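Local coordinates for protein phytochromobilin synthase (Solanum lycopersicum, PDB 6KME) that binds biliverdin IX alpha and probably reduces it, with electrons from ferredoxin, to phytochromobilin, the chromophore of plant phytochromes, at residues Ile37-Glu42 with Ser196-Tyr201; Glu42-His47 with His79-Leu84. The protein carries 1 engineered substitution. All coordinates share one frame; numbering follows the deposited sequence.

How the interactions relate
Both interactions hang on helix 34-47, which offers successive turns to two partners. Interaction 1 uses residues 37-42 against helix 188-211, and interaction 2 uses residues 42-47 against the start of strand 81-91, with E42 belonging to both segments. Their centres lie about 12 Å apart, and L41 CD2 meets L84 CD2 at 3.8 Å, so the two contacts touch. Along the chain interaction 2 is nested inside the long loop that interaction 1 closes: the end of the helix meets a strand close by in sequence, while its earlier turns meet a helix that follows the last strand of the seven-stranded sheet. Together they tie the N-terminal helix to the central antiparallel sheet and to its helical cover.

Interaction 1 (Ile37-Glu42 with Ser196-Tyr201); sequences IHFALE and SAFKDY
F39 lays one face of its phenyl ring against the aliphatic chain of K199. K199 CG sits 3.5 Å from the centroid of the F39 ring and only 10° off the normal, a clear CH-pi contact over the ring centre. K199 CB comes within 3.6 Å of F39 CZ, while K199 CD lies 3.9 Å from F39 CE1, so the extended lysine chain runs across the ring and carries its ammonium group beyond the rim. F39 reaches over because CG stands anti to the backbone N (chi1 172°), which swings the ring off its own helix toward the other. F198 approaches differently: its ring edge meets the methyl group of A40, CE1 lying 4.1 Å from A40 CB, with F39 CD2 near the same edge. A leucine in place of F39 would probably cost K199 the flat face on which its methylenes rest and open a gap beside F198. The helix axes are 10.6 Å apart and nearly parallel (16°), so these side chains bridge the interval. Beneath them lies the sheet: F198 packs on A115 and F117 of strand 112-119, and I37 and L41 on strand 81-91.

Interaction 2 (Glu42-His47 with His79-Leu84); sequences EETNTH and HKIRLL
T44 alone carries the helix side of this contact, and the atom it turns to L84 is polar: OG1 lies 4.3 Å from L84 CD2, a methyl group that can give it no hydrogen bond. The hydroxyl is satisfied by others, bonding back to A40 O one turn earlier and to Y202 OH. With chi1 at -47°, OG1 stays close to its own helix and within range of that carbonyl, while CG2 is the branch that reaches I81, 4.4 Å from CD1. The two touches are light, and the backbones stay well apart, with T44 CA 10.0 Å from L84 CA, yet all three residues are buried.

Next to T44, E43 O accepts two bonds from T46: from N at 3.0 Å and from OG1 at 2.7 Å; the hydroxyl approaches in the carbonyl plane on a lone pair, with a C=O...O angle of 136°. On the other side the chain turns a corner at R82, and R82 and L83 both face F103 in a classic beta bulge.

I81 also packs on M209 of helix 188-211, and L84 on F100 and A102 of the next strand. A helix laid over a central antiparallel sheet in this way fits the alpha/beta/alpha sandwich of ferredoxin-dependent bilin reductases.

Interaction 1 (Ile37-Glu42 with Ser196-Tyr201)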
# COMPACT_ATOMS: atom_id res chain seq x y z
N ILE A 37 -5.13 -5.69 12.28
CA ILE A 37 -6.37 -5.13 11.76
C ILE A 37 -7.25 -4.64 12.91
O ILE A 37 -7.81 -3.54 12.86
CB ILE A 37 -7.12 -6.15 10.89
CG1 ILE A 37 -6.28 -6.59 9.69
CG2 ILE A 37 -8.41 -5.54 10.38
CD1 ILE A 37 -6.69 -7.96 9.13
N HIS A 38 -7.39 -5.47 13.95
CA HIS A 38 -8.18 -5.08 15.11
C HIS A 38 -7.62 -3.81 15.74
O HIS A 38 -8.38 -2.90 16.11
CB HIS A 38 -8.21 -6.21 16.14
CG HIS A 38 -9.08 -5.92 17.33
ND1 HIS A 38 -8.60 -5.40 18.50
CD2 HIS A 38 -10.41 -6.10 17.51
CE1 HIS A 38 -9.59 -5.26 19.37
NE2 HIS A 38 -10.70 -5.68 18.79
N PHE A 39 -6.30 -3.75 15.90
CA PHE A 39 -5.67 -2.54 16.42
C PHE A 39 -6.06 -1.33 15.58
O PHE A 39 -6.40 -0.27 16.11
CB PHE A 39 -4.15 -2.68 16.46
CG PHE A 39 -3.43 -1.39 16.79
CD1 PHE A 39 -3.17 -1.05 18.10
CD2 PHE A 39 -3.04 -0.51 15.79
CE1 PHE A 39 -2.52 0.14 18.42
CE2 PHE A 39 -2.41 0.68 16.09
CZ PHE A 39 -2.14 1.01 17.41
N ALA A 40 -6.00 -1.47 14.25
CA ALA A 40 -6.15 -0.31 13.39
C ALA A 40 -7.59 0.18 13.38
O ALA A 40 -7.84 1.40 13.40
CB ALA A 40 -5.68 -0.63 11.97
N LEU A 41 -8.54 -0.74 13.35
CA LEU A 41 -9.94 -0.33 13.37
C LEU A 41 -10.30 0.35 14.68
O LEU A 41 -11.00 1.37 14.68
CB LEU A 41 -10.85 -1.53 13.11
CG LEU A 41 -10.63 -2.28 11.79
CD1 LEU A 41 -11.67 -3.39 11.64
CD2 LEU A 41 -10.65 -1.35 10.59
N GLU A 42 -9.83 -0.19 15.81
CA GLU A 42 -10.09 0.45 17.11
C GLU A 42 -9.48 1.85 17.17
O GLU A 42 -10.14 2.80 17.63
CB GLU A 42 -9.54 -0.41 18.25
CG GLU A 42 -10.22 -1.75 18.43
CD GLU A 42 -11.10 -1.78 19.65
OE1 GLU A 42 -11.75 -0.75 19.93
OE2 GLU A 42 -11.14 -2.82 20.33
N SER A 196 5.24 -3.27 16.24
CA SER A 196 5.43 -1.92 16.77
C SER A 196 5.50 -0.89 15.66
O SER A 196 4.97 0.23 15.81
CB SER A 196 6.71 -1.87 17.61
OG SER A 196 6.61 -2.71 18.75
N ALA A 197 6.13 -1.23 14.53
CA ALA A 197 6.24 -0.32 13.39
C ALA A 197 4.87 -0.05 12.77
O ALA A 197 4.55 1.11 12.46
CB ALA A 197 7.20 -0.90 12.34
N PHE A 198 4.09 -1.10 12.52
CA PHE A 198 2.74 -0.92 11.98
C PHE A 198 1.94 0.04 12.84
O PHE A 198 1.29 0.96 12.33
CB PHE A 198 2.02 -2.27 11.87
CG PHE A 198 0.59 -2.17 11.37
CD1 PHE A 198 -0.45 -1.90 12.25
CD2 PHE A 198 0.30 -2.35 10.02
CE1 PHE A 198 -1.77 -1.80 11.80
CE2 PHE A 198 -1.01 -2.25 9.55
CZ PHE A 198 -2.05 -1.98 10.45
N LYS A 199 1.98 -0.16 14.16
CA LYS A 199 1.18 0.67 15.07
C LYS A 199 1.67 2.12 15.09
O LYS A 199 0.86 3.06 15.01
CB LYS A 199 1.21 0.06 16.47
CG LYS A 199 0.52 -1.30 16.56
CD LYS A 199 0.71 -1.92 17.92
CE LYS A 199 0.22 -3.36 17.96
NZ LYS A 199 0.32 -3.89 19.35
N ASP A 200 2.99 2.31 15.18
CA ASP A 200 3.57 3.65 15.14
C ASP A 200 3.26 4.37 13.84
O ASP A 200 2.90 5.56 13.85
CB ASP A 200 5.09 3.56 15.34
CG ASP A 200 5.47 3.41 16.80
OD1 ASP A 200 4.56 3.52 17.65
OD2 ASP A 200 6.67 3.20 17.09
N TYR A 201 3.40 3.68 12.70
CA TYR A 201 3.13 4.28 11.40
C TYR A 201 1.64 4.57 11.24
O TYR A 201 1.26 5.62 10.69
CB TYR A 201 3.63 3.36 10.27
CG TYR A 201 5.09 3.59 9.87
CD1 TYR A 201 6.10 3.58 10.83
CD2 TYR A 201 5.45 3.83 8.54
CE1 TYR A 201 7.45 3.80 10.48
CE2 TYR A 201 6.80 4.05 8.18
CZ TYR A 201 7.78 4.04 9.15
OH TYR A 201 9.11 4.26 8.82

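Interaction 2 (Glu42-His47 with His79-Leu84)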
# COMPACT_ATOMS: atom_id res chain seq x y z
N GLU A 42 -9.83 -0.19 15.81
CA GLU A 42 -10.09 0.45 17.11
C GLU A 42 -9.48 1.85 17.17
O GLU A 42 -10.14 2.80 17.63
CB GLU A 42 -9.54 -0.41 18.25
CG GLU A 42 -10.22 -1.75 18.43
CD GLU A 42 -11.10 -1.78 19.65
OE1 GLU A 42 -11.75 -0.75 19.93
OE2 GLU A 42 -11.14 -2.82 20.33
N GLU A 43 -8.22 1.99 16.75
CA GLU A 43 -7.58 3.31 16.76
C GLU A 43 -8.32 4.29 15.86
O GLU A 43 -8.55 5.45 16.25
CB GLU A 43 -6.11 3.21 16.35
CG GLU A 43 -5.18 2.63 17.40
CD GLU A 43 -4.91 3.55 18.59
OE1 GLU A 43 -4.55 4.74 18.40
OE2 GLU A 43 -5.04 3.07 19.73
N THR A 44 -8.73 3.85 14.67
CA THR A 44 -9.44 4.74 13.76
C THR A 44 -10.72 5.28 14.41
O THR A 44 -11.04 6.46 14.29
CB THR A 44 -9.77 4.03 12.45
OG1 THR A 44 -8.61 3.35 11.96
CG2 THR A 44 -10.25 5.03 11.38
N ASN A 45 -11.44 4.42 15.14
CA ASN A 45 -12.67 4.86 15.78
C ASN A 45 -12.44 5.75 17.00
O ASN A 45 -13.43 6.17 17.62
CB ASN A 45 -13.51 3.64 16.16
CG ASN A 45 -14.32 3.11 14.98
OD1 ASN A 45 -14.75 3.87 14.11
ND2 ASN A 45 -14.53 1.80 14.95
N THR A 46 -11.21 6.06 17.39
CA THR A 46 -11.02 7.14 18.35
C THR A 46 -10.73 8.47 17.67
O THR A 46 -10.71 9.50 18.35
CB THR A 46 -9.89 6.81 19.35
OG1 THR A 46 -8.63 6.73 18.68
CG2 THR A 46 -10.17 5.48 20.06
N HIS A 47 -10.51 8.47 16.35
CA HIS A 47 -10.26 9.66 15.56
C HIS A 47 -11.44 10.06 14.69
O HIS A 47 -11.51 11.22 14.26
CB HIS A 47 -9.03 9.46 14.66
CG HIS A 47 -7.73 9.38 15.41
ND1 HIS A 47 -6.85 10.44 15.49
CD2 HIS A 47 -7.17 8.37 16.11
CE1 HIS A 47 -5.80 10.09 16.22
NE2 HIS A 47 -5.97 8.84 16.61
N HIS A 79 -15.50 9.94 7.08
CA HIS A 79 -15.73 11.23 6.45
C HIS A 79 -14.61 11.62 5.49
O HIS A 79 -14.87 12.17 4.41
CB HIS A 79 -15.91 12.34 7.49
CG HIS A 79 -16.19 13.67 6.87
ND1 HIS A 79 -17.42 14.01 6.34
CD2 HIS A 79 -15.39 14.74 6.65
CE1 HIS A 79 -17.37 15.23 5.84
NE2 HIS A 79 -16.15 15.70 6.03
N LYS A 80 -13.36 11.37 5.87
CA LYS A 80 -12.22 11.71 5.02
C LYS A 80 -11.65 10.51 4.27
O LYS A 80 -10.76 10.70 3.43
CB LYS A 80 -11.11 12.37 5.85
CG LYS A 80 -11.58 13.64 6.58
CD LYS A 80 -10.47 14.22 7.45
CE LYS A 80 -10.97 15.43 8.28
NZ LYS A 80 -9.84 15.92 9.13
N ILE A 81 -12.13 9.30 4.54
CA ILE A 81 -11.54 8.07 4.00
C ILE A 81 -12.52 7.50 2.98
O ILE A 81 -13.63 7.08 3.33
CB ILE A 81 -11.25 7.06 5.12
CG1 ILE A 81 -10.33 7.70 6.16
CG2 ILE A 81 -10.61 5.77 4.54
CD1 ILE A 81 -10.18 6.88 7.41
N ARG A 82 -12.10 7.49 1.71
CA ARG A 82 -12.90 6.84 0.68
C ARG A 82 -13.04 5.34 0.93
O ARG A 82 -14.12 4.77 0.77
CB ARG A 82 -12.28 7.10 -0.70
CG ARG A 82 -13.11 6.61 -1.88
CD ARG A 82 -12.43 6.88 -3.21
NE ARG A 82 -11.18 6.11 -3.37
CZ ARG A 82 -11.12 4.82 -3.71
NH1 ARG A 82 -12.24 4.14 -3.91
NH2 ARG A 82 -9.94 4.22 -3.84
N LEU A 83 -11.95 4.69 1.34
CA LEU A 83 -11.97 3.24 1.50
C LEU A 83 -10.86 2.82 2.44
O LEU A 83 -9.68 3.12 2.20
CB LEU A 83 -11.81 2.53 0.15
CG LEU A 83 -11.74 1.00 0.28
CD1 LEU A 83 -12.99 0.43 1.00
CD2 LEU A 83 -11.56 0.35 -1.09
N LEU A 84 -11.22 2.14 3.52
CA LEU A 84 -10.27 1.44 4.37
C LEU A 84 -10.57 -0.04 4.22
O LEU A 84 -11.69 -0.47 4.51
CB LEU A 84 -10.43 1.87 5.83
CG LEU A 84 -9.50 1.26 6.88
CD1 LEU A 84 -8.09 1.75 6.64
CD2 LEU A 84 -9.96 1.66 8.30